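PDB 6Q9M: RIM-binding protein, isoform F, which probably acts as an active-zone scaffold at synapses, coupling synaptic vesicle recruitment to release sites, with fibronectin type III domains forming its central array. Local coordinates for residues 66-69 and 70-73; 112-115 and 116-119; 154-158 and 159-163. All blocks are in the same frame, centred on the assembly; numbering follows the deposited sequence.

Interaction 1. Residues 66-69 and 70-73; sequences GVDS and TRPH
Val67 packs against His73 in the loop between strands 61-65 and 73-81, the E-F loop of the first fibronectin type III domain, where the histidine appears to stand in the place usually taken by the tyrosine of the tyrosine corner. The CG1 branch of Val67 lies over one face of the imidazole in a CH-pi contact, 3.8 Å from the ring centroid and nearer its rim than its middle. At the next residue, Asp68, backbone and side chain do different work. The carbonyl oxygen lies in the imidazole plane and accepts a weak, bent bond from His73 NE2 (Asp68 O to His73 NE2, 2.9 Å). The other ring nitrogen, ND1, binds Asp47, so both nitrogens have a partner, which helps to hold the ring's rotation; if ND1 donates to Asp47, the imidazole may be protonated. The Asp68 carboxylate, swung anti to the backbone N (chi1 -162°), folds back over the turn. Its OD1 accepts from Thr70 N at 2.9 Å, closing an Asx turn, the amide nitrogen lying above the carboxylate plane. Thr70 OG1 adds a weak bond to the same oxygen. Asp68 OD2 sits over a face of the Arg71 guanidinium, the two planes only 18° apart, in a salt bridge of 2.7 Å to NH1. Ser69 contributes its backbone: one water donates to Ser69 O at 3.0 Å and, weakly, to Thr70 O.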
ATOM      1  N   GLY A  66     -13.580  12.601 -22.354  1.00 76.74           N
ATOM      2  CA  GLY A  66     -14.133  11.314 -21.974  1.00 66.04           C
ATOM      3  C   GLY A  66     -14.103  11.061 -20.479  1.00 73.27           C
ATOM      4  O   GLY A  66     -13.582  10.032 -20.038  1.00 80.95           O
ATOM      5  N   VAL A  67     -14.625  11.991 -19.678  1.00 71.49           N
ATOM      6  CA  VAL A  67     -14.719  11.811 -18.229  1.00 72.96           C
ATOM      7  C   VAL A  67     -16.145  12.155 -17.821  1.00 79.63           C
ATOM      8  O   VAL A  67     -16.494  13.335 -17.691  1.00 71.72           O
ATOM      9  CB  VAL A  67     -13.708  12.667 -17.463  1.00 68.67           C
ATOM     10  CG1 VAL A  67     -13.719  12.305 -15.983  1.00 67.07           C
ATOM     11  CG2 VAL A  67     -12.330  12.485 -18.043  1.00 68.79           C
ATOM     12  N   ASP A  68     -16.956  11.124 -17.571  1.00 87.57           N
ATOM     13  CA  ASP A  68     -18.376  11.309 -17.304  1.00 87.86           C
ATOM     14  C   ASP A  68     -18.585  12.060 -15.992  1.00 82.13           C
ATOM     15  O   ASP A  68     -17.924  11.786 -14.985  1.00 74.39           O
ATOM     16  CB  ASP A  68     -19.075   9.949 -17.261  1.00 96.64           C
ATOM     17  CG  ASP A  68     -20.580  10.052 -17.417  1.00106.08           C
ATOM     18  OD1 ASP A  68     -21.181  11.015 -16.895  1.00108.28           O
ATOM     19  OD2 ASP A  68     -21.164   9.160 -18.066  1.00112.09           O
ATOM     20  N   SER A  69     -19.513  13.016 -16.010  1.00 83.77           N
ATOM     21  CA  SER A  69     -19.802  13.807 -14.818  1.00 92.27           C
ATOM     22  C   SER A  69     -20.608  13.020 -13.788  1.00 90.91           C
ATOM     23  O   SER A  69     -20.417  13.214 -12.582  1.00 84.46           O
ATOM     24  CB  SER A  69     -20.549  15.085 -15.208  1.00106.85           C
ATOM     25  OG  SER A  69     -20.583  16.010 -14.136  1.00114.00           O
ATOM     26  N   THR A  70     -21.498  12.127 -14.241  1.00 89.56           N
ATOM     27  CA  THR A  70     -22.392  11.421 -13.325  1.00 99.31           C
ATOM     28  C   THR A  70     -21.634  10.478 -12.390  1.00104.50           C
ATOM     29  O   THR A  70     -22.078  10.255 -11.259  1.00112.96           O
ATOM     30  CB  THR A  70     -23.462  10.651 -14.106  1.00107.49           C
ATOM     31  OG1 THR A  70     -22.858   9.573 -14.833  1.00 98.85           O
ATOM     32  CG2 THR A  70     -24.199  11.578 -15.077  1.00 84.45           C
ATOM     33  N   ARG A  71     -20.430   9.856 -12.872  1.00 98.75           N
ATOM     34  CA  ARG A  71     -19.624   8.903 -12.117  1.00 94.20           C
ATOM     35  C   ARG A  71     -18.499   9.597 -11.344  1.00 87.00           C
ATOM     36  O   ARG A  71     -17.964  10.621 -11.785  1.00 83.40           O
ATOM     37  CB  ARG A  71     -18.996   7.862 -13.051  1.00 93.04           C
ATOM     38  CG  ARG A  71     -19.919   7.192 -14.022  1.00 98.07           C
ATOM     39  CD  ARG A  71     -19.131   6.645 -15.219  1.00 98.71           C
ATOM     40  NE  ARG A  71     -19.901   5.802 -16.146  1.00109.32           N
ATOM     41  CZ  ARG A  71     -21.110   6.076 -16.645  1.00114.34           C
ATOM     42  NH1 ARG A  71     -21.758   7.196 -16.344  1.00113.41           N
ATOM     43  NH2 ARG A  71     -21.678   5.217 -17.479  1.00120.00           N
ATOM     44  N   PRO A  72     -18.110   9.040 -10.203  1.00 74.24           N
ATOM     45  CA  PRO A  72     -16.925   9.532  -9.504  1.00 62.54           C
ATOM     46  C   PRO A  72     -15.671   9.049 -10.210  1.00 62.14           C
ATOM     47  O   PRO A  72     -15.682   8.061 -10.946  1.00 68.02           O
ATOM     48  CB  PRO A  72     -17.051   8.903  -8.115  1.00 69.11           C
ATOM     49  CG  PRO A  72     -17.752   7.589  -8.399  1.00 72.28           C
ATOM     50  CD  PRO A  72     -18.694   7.855  -9.545  1.00 64.44           C
ATOM     51  N   HIS A  73     -14.576   9.771  -9.984  1.00 61.07           N
ATOM     52  CA  HIS A  73     -13.336   9.466 -10.683  1.00 61.42           C
ATOM     53  C   HIS A  73     -12.140   9.788  -9.802  1.00 63.75           C
ATOM     54  O   HIS A  73     -12.199  10.683  -8.955  1.00 65.26           O
ATOM     55  CB  HIS A  73     -13.214  10.256 -11.993  1.00 54.64           C
ATOM     56  CG  HIS A  73     -14.234   9.881 -13.015  1.00 61.19           C
ATOM     57  ND1 HIS A  73     -14.166   8.710 -13.737  1.00 63.51           N
ATOM     58  CD2 HIS A  73     -15.362  10.510 -13.417  1.00 63.91           C
ATOM     59  CE1 HIS A  73     -15.204   8.638 -14.549  1.00 66.67           C
ATOM     60  NE2 HIS A  73     -15.942   9.719 -14.377  1.00 67.93           N
TER
HETATM   61  O   HOH W   1     -20.678  11.994  -9.902  1.00 64.50           O

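Interaction 2. Residues 112-115 and 116-119; sequences HITC and SSAV
The hydroxyls of Thr114 and Ser117 face each other across a tight beta turn, with OG1 of Thr114 and OG of Ser117 2.7 Å apart in a hydrogen bond that either could donate. Both place their oxygen between the backbone N and the carbonyl carbon (chi1 68° and 71°), which turns the two oxygens toward each other on one face of the hairpin. Thr114 OG1 is used twice, for it also accepts from Ser116 N at 3.3 Å, an ST turn that pins the bend at Cys115-Ser116. Beneath this polar pair the hairpin is fastened by an almost perfectly straight bond from Thr114 N to Ser117 O (2.9 Å, 178° at the hydrogen). A water then extends the hydroxyl network, joining Ser117 OG to the carbonyl oxygen of His112. Ile113 and Ala118 send their side chains to the opposite face, where Ile113 CG1 rests 4.1 Å from Ala118 CB in apolar contact. At the open end of the hairpin, His112 CB meets the CG2 branch of Val119, and the imidazole stands obliquely to the valine. This turn is the A-B hairpin of a fibronectin type III domain, connecting strands 106-111 and 118-123. Strand 149-152 pairs with the second of these, and the Ile113-Ala118 face packs on Phe201 of strand 198-202, which belongs to the other sheet of the sandwich.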
ATOM      1  N   HIS A 112       7.244  -4.146   5.491  1.00 60.62           N
ATOM      2  CA  HIS A 112       8.573  -4.085   6.099  1.00 64.28           C
ATOM      3  C   HIS A 112       8.465  -4.162   7.624  1.00 65.91           C
ATOM      4  O   HIS A 112       8.999  -3.332   8.366  1.00 63.34           O
ATOM      5  CB  HIS A 112       9.321  -2.831   5.649  1.00 65.06           C
ATOM      6  CG  HIS A 112       9.631  -2.806   4.183  1.00 76.47           C
ATOM      7  ND1 HIS A 112       8.835  -2.155   3.262  1.00 75.32           N
ATOM      8  CD2 HIS A 112      10.655  -3.346   3.480  1.00 77.94           C
ATOM      9  CE1 HIS A 112       9.359  -2.291   2.056  1.00 73.05           C
ATOM     10  NE2 HIS A 112      10.462  -3.010   2.161  1.00 75.19           N
ATOM     11  N   ILE A 113       7.715  -5.151   8.085  1.00 61.03           N
ATOM     12  CA  ILE A 113       7.416  -5.287   9.500  1.00 57.24           C
ATOM     13  C   ILE A 113       8.605  -5.917  10.210  1.00 55.56           C
ATOM     14  O   ILE A 113       9.147  -6.928   9.753  1.00 57.49           O
ATOM     15  CB  ILE A 113       6.144  -6.128   9.693  1.00 60.28           C
ATOM     16  CG1 ILE A 113       4.960  -5.452   8.985  1.00 59.90           C
ATOM     17  CG2 ILE A 113       5.882  -6.376  11.190  1.00 57.24           C
ATOM     18  CD1 ILE A 113       3.655  -6.226   9.081  1.00 59.69           C
ATOM     19  N   THR A 114       9.013  -5.325  11.324  1.00 60.21           N
ATOM     20  CA  THR A 114      10.017  -5.912  12.198  1.00 67.18           C
ATOM     21  C   THR A 114       9.400  -6.095  13.587  1.00 69.54           C
ATOM     22  O   THR A 114       8.190  -5.913  13.785  1.00 75.42           O
ATOM     23  CB  THR A 114      11.285  -5.046  12.251  1.00 66.57           C
ATOM     24  OG1 THR A 114      11.003  -3.804  12.918  1.00 66.10           O
ATOM     25  CG2 THR A 114      11.792  -4.768  10.867  1.00 58.01           C
ATOM     26  N   CYS A 115      10.236  -6.427  14.570  1.00 69.30           N
ATOM     27  CA  CYS A 115       9.727  -6.564  15.933  1.00 73.26           C
ATOM     28  C   CYS A 115       9.381  -5.221  16.562  1.00 67.11           C
ATOM     29  O   CYS A 115       8.699  -5.191  17.593  1.00 60.30           O
ATOM     30  CB  CYS A 115      10.725  -7.306  16.817  1.00 81.65           C
ATOM     31  SG  CYS A 115      12.393  -6.732  16.628  1.00 91.59           S
ATOM     32  N   SER A 116       9.849  -4.110  15.987  1.00 61.18           N
ATOM     33  CA  SER A 116       9.659  -2.812  16.611  1.00 57.07           C
ATOM     34  C   SER A 116       9.182  -1.726  15.654  1.00 56.42           C
ATOM     35  O   SER A 116       9.093  -0.562  16.069  1.00 52.83           O
ATOM     36  CB  SER A 116      10.958  -2.352  17.254  1.00 53.20           C
ATOM     37  OG  SER A 116      11.866  -2.019  16.230  1.00 62.72           O
ATOM     38  N   SER A 117       8.876  -2.054  14.402  1.00 57.08           N
ATOM     39  CA  SER A 117       8.595  -1.008  13.430  1.00 56.02           C
ATOM     40  C   SER A 117       7.853  -1.590  12.235  1.00 55.26           C
ATOM     41  O   SER A 117       7.810  -2.804  12.032  1.00 57.49           O
ATOM     42  CB  SER A 117       9.885  -0.335  12.976  1.00 58.15           C
ATOM     43  OG  SER A 117      10.627  -1.222  12.153  1.00 63.94           O
ATOM     44  N   ALA A 118       7.296  -0.692  11.423  1.00 48.40           N
ATOM     45  CA  ALA A 118       6.592  -1.066  10.204  1.00 54.84           C
ATOM     46  C   ALA A 118       6.526   0.152   9.296  1.00 56.47           C
ATOM     47  O   ALA A 118       6.548   1.292   9.765  1.00 61.55           O
ATOM     48  CB  ALA A 118       5.180  -1.596  10.503  1.00 45.93           C
ATOM     49  N   VAL A 119       6.486  -0.091   7.992  1.00 53.32           N
ATOM     50  CA  VAL A 119       6.250   0.973   7.020  1.00 51.73           C
ATOM     51  C   VAL A 119       4.758   0.984   6.713  1.00 51.44           C
ATOM     52  O   VAL A 119       4.184  -0.046   6.334  1.00 54.90           O
ATOM     53  CB  VAL A 119       7.098   0.784   5.749  1.00 50.95           C
ATOM     54  CG1 VAL A 119       6.556   1.630   4.567  1.00 44.13           C
ATOM     55  CG2 VAL A 119       8.550   1.155   6.031  1.00 55.10           C
TER
HETATM   56  O   HOH W   2       9.757  -1.109   9.298  1.00 61.19           O

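Interaction 3. Residues 154-158 and 159-163; sequences GLAPS and TQYRV
Tyr161 reaches back to the loop that precedes its own strand, and its hydroxyl accepts a nearly straight hydrogen bond from the backbone of Ala156 (N to OH 2.8 Å, 177° at the hydrogen). This is the tyrosine corner of the fibronectin type III fold, spanning the E-F loop and the start of strand 160-167, with the sequence Leu-Ala-Pro-Ser-Thr-Gln-Tyr. Leu155 covers the phenol: its CD2 methyl lies over one ring face, 3.9 Å from the centroid in a CH-pi contact, while Leu155 CB comes within 3.6 Å of Tyr161 CE2 and CD1 lies along the same side of the ring. The carbonyl oxygen of Ala156 borders the ring at its edge, in the ring plane. With CG anti to the carbonyl carbon (chi1 -70°), the phenol is directed back across the loop to these partners. Thr159 braces the bend: its OG1 donates to Pro157 O at 2.7 Å, approaching from well above the carbonyl plane. Farther out, Thr203 ties the corner to the chain after strand 198-202 through its hydroxyl, which bonds to Ala156 O and to Thr159 N. Phe201 packs against Leu155, and Val135 touches Tyr161 itself. A phenylalanine in place of Tyr161 would probably leave the Ala156 N-H without its acceptor and remove one of the ties between loop and strand. One phenol thus does two jobs: its apolar face seats a leucine, and its oxygen accepts from a loop amide that lies outside regular sheet pairing.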
ATOM      1  N   GLY A 154       8.816   2.422  17.832  1.00 51.57           N
ATOM      2  CA  GLY A 154       8.292   2.361  19.189  1.00 46.70           C
ATOM      3  C   GLY A 154       7.354   1.205  19.458  1.00 51.70           C
ATOM      4  O   GLY A 154       6.617   1.233  20.462  1.00 51.54           O
ATOM      5  N   LEU A 155       7.328   0.201  18.580  1.00 38.98           N
ATOM      6  CA  LEU A 155       6.456  -0.943  18.778  1.00 50.74           C
ATOM      7  C   LEU A 155       7.165  -2.017  19.602  1.00 54.09           C
ATOM      8  O   LEU A 155       8.390  -2.038  19.723  1.00 59.37           O
ATOM      9  CB  LEU A 155       6.004  -1.523  17.432  1.00 52.11           C
ATOM     10  CG  LEU A 155       5.438  -0.538  16.398  1.00 52.63           C
ATOM     11  CD1 LEU A 155       4.826  -1.259  15.222  1.00 51.78           C
ATOM     12  CD2 LEU A 155       4.414   0.384  17.024  1.00 47.31           C
ATOM     13  N   ALA A 156       6.381  -2.871  20.194  1.00 49.92           N
ATOM     14  CA  ALA A 156       6.843  -4.025  20.944  1.00 55.62           C
ATOM     15  C   ALA A 156       6.768  -5.276  20.070  1.00 52.59           C
ATOM     16  O   ALA A 156       5.937  -5.351  19.158  1.00 47.69           O
ATOM     17  CB  ALA A 156       6.000  -4.218  22.212  1.00 48.21           C
ATOM     18  N   PRO A 157       7.617  -6.277  20.301  1.00 53.93           N
ATOM     19  CA  PRO A 157       7.612  -7.450  19.419  1.00 58.86           C
ATOM     20  C   PRO A 157       6.385  -8.315  19.658  1.00 56.66           C
ATOM     21  O   PRO A 157       5.763  -8.280  20.722  1.00 53.35           O
ATOM     22  CB  PRO A 157       8.898  -8.199  19.798  1.00 62.57           C
ATOM     23  CG  PRO A 157       9.484  -7.468  21.009  1.00 54.25           C
ATOM     24  CD  PRO A 157       8.470  -6.482  21.485  1.00 53.45           C
ATOM     25  N   SER A 158       6.038  -9.093  18.631  1.00 59.83           N
ATOM     26  CA  SER A 158       4.957 -10.081  18.717  1.00 68.08           C
ATOM     27  C   SER A 158       3.646  -9.473  19.223  1.00 65.40           C
ATOM     28  O   SER A 158       2.905 -10.093  19.987  1.00 77.74           O
ATOM     29  CB  SER A 158       5.376 -11.263  19.595  1.00 68.23           C
ATOM     30  OG  SER A 158       4.727 -12.440  19.164  1.00 80.22           O
ATOM     31  N   THR A 159       3.346  -8.256  18.778  1.00 55.90           N
ATOM     32  CA  THR A 159       2.228  -7.480  19.293  1.00 58.52           C
ATOM     33  C   THR A 159       1.352  -7.017  18.145  1.00 56.78           C
ATOM     34  O   THR A 159       1.850  -6.682  17.062  1.00 62.01           O
ATOM     35  CB  THR A 159       2.693  -6.238  20.084  1.00 63.11           C
ATOM     36  OG1 THR A 159       3.613  -6.626  21.112  1.00 63.32           O
ATOM     37  CG2 THR A 159       1.490  -5.523  20.707  1.00 50.25           C
ATOM     38  N   GLN A 160       0.050  -6.989  18.397  1.00 57.48           N
ATOM     39  CA  GLN A 160      -0.924  -6.619  17.389  1.00 62.52           C
ATOM     40  C   GLN A 160      -1.158  -5.121  17.402  1.00 62.98           C
ATOM     41  O   GLN A 160      -1.314  -4.516  18.463  1.00 62.03           O
ATOM     42  CB  GLN A 160      -2.248  -7.334  17.621  1.00 63.34           C
ATOM     43  CG  GLN A 160      -2.330  -8.647  16.903  1.00 81.60           C
ATOM     44  CD  GLN A 160      -2.939  -9.707  17.768  1.00 92.83           C
ATOM     45  OE1 GLN A 160      -3.296  -9.451  18.918  1.00100.93           O
ATOM     46  NE2 GLN A 160      -3.060 -10.909  17.233  1.00100.17           N
ATOM     47  N   TYR A 161      -1.232  -4.538  16.209  1.00 62.45           N
ATOM     48  CA  TYR A 161      -1.415  -3.109  16.063  1.00 53.01           C
ATOM     49  C   TYR A 161      -2.473  -2.842  15.003  1.00 54.52           C
ATOM     50  O   TYR A 161      -2.543  -3.538  13.983  1.00 55.49           O
ATOM     51  CB  TYR A 161      -0.104  -2.428  15.695  1.00 43.26           C
ATOM     52  CG  TYR A 161       0.888  -2.418  16.828  1.00 50.28           C
ATOM     53  CD1 TYR A 161       0.708  -1.576  17.927  1.00 41.64           C
ATOM     54  CD2 TYR A 161       1.996  -3.263  16.817  1.00 57.66           C
ATOM     55  CE1 TYR A 161       1.618  -1.554  18.959  1.00 47.27           C
ATOM     56  CE2 TYR A 161       2.911  -3.259  17.865  1.00 61.71           C
ATOM     57  CZ  TYR A 161       2.712  -2.401  18.936  1.00 55.01           C
ATOM     58  OH  TYR A 161       3.612  -2.372  19.974  1.00 55.76           O
ATOM     59  N   ARG A 162      -3.310  -1.845  15.275  1.00 45.94           N
ATOM     60  CA  ARG A 162      -4.241  -1.297  14.304  1.00 38.17           C
ATOM     61  C   ARG A 162      -3.820   0.133  14.010  1.00 45.17           C
ATOM     62  O   ARG A 162      -3.813   0.979  14.914  1.00 49.76           O
ATOM     63  CB  ARG A 162      -5.668  -1.341  14.834  1.00 46.66           C
ATOM     64  CG  ARG A 162      -6.667  -0.622  13.942  1.00 60.33           C
ATOM     65  CD  ARG A 162      -8.084  -1.056  14.287  1.00 60.05           C
ATOM     66  NE  ARG A 162      -8.375  -2.398  13.796  1.00 52.01           N
ATOM     67  CZ  ARG A 162      -9.542  -3.003  13.980  1.00 62.40           C
ATOM     68  NH1 ARG A 162     -10.499  -2.363  14.643  1.00 67.20           N
ATOM     69  NH2 ARG A 162      -9.759  -4.239  13.513  1.00 54.38           N
ATOM     70  N   VAL A 163      -3.508   0.422  12.752  1.00 46.16           N
ATOM     71  CA  VAL A 163      -3.082   1.765  12.380  1.00 45.73           C
ATOM     72  C   VAL A 163      -4.088   2.325  11.389  1.00 43.56           C
ATOM     73  O   VAL A 163      -4.537   1.609  10.483  1.00 58.71           O
ATOM     74  CB  VAL A 163      -1.634   1.765  11.830  1.00 51.38           C
ATOM     75  CG1 VAL A 163      -1.447   0.681  10.851  1.00 55.69           C
ATOM     76  CG2 VAL A 163      -1.288   3.135  11.217  1.00 60.26           C
TER

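Overall arrangement
From the N terminus, interaction 1 comes first, closing the loop from strand 61-65 to strand 73-81 in the first fibronectin type III domain. Interaction 2 then closes the A-B hairpin of the second such domain, and interaction 3 the E-F loop of that same domain, equivalent in position to interaction 1. The three follow in series; none nests within or crosses another. Interaction 1 stands apart, its centre about 39 and 41 Å from the centres of the other two. Interactions 2 and 3 adjoin: Ser116 O and Leu155 N are 3.2 Å apart, probably hydrogen-bonded, and Cys115 packs on Pro157, tying A-B turn to E-F loop at one end of the sandwich.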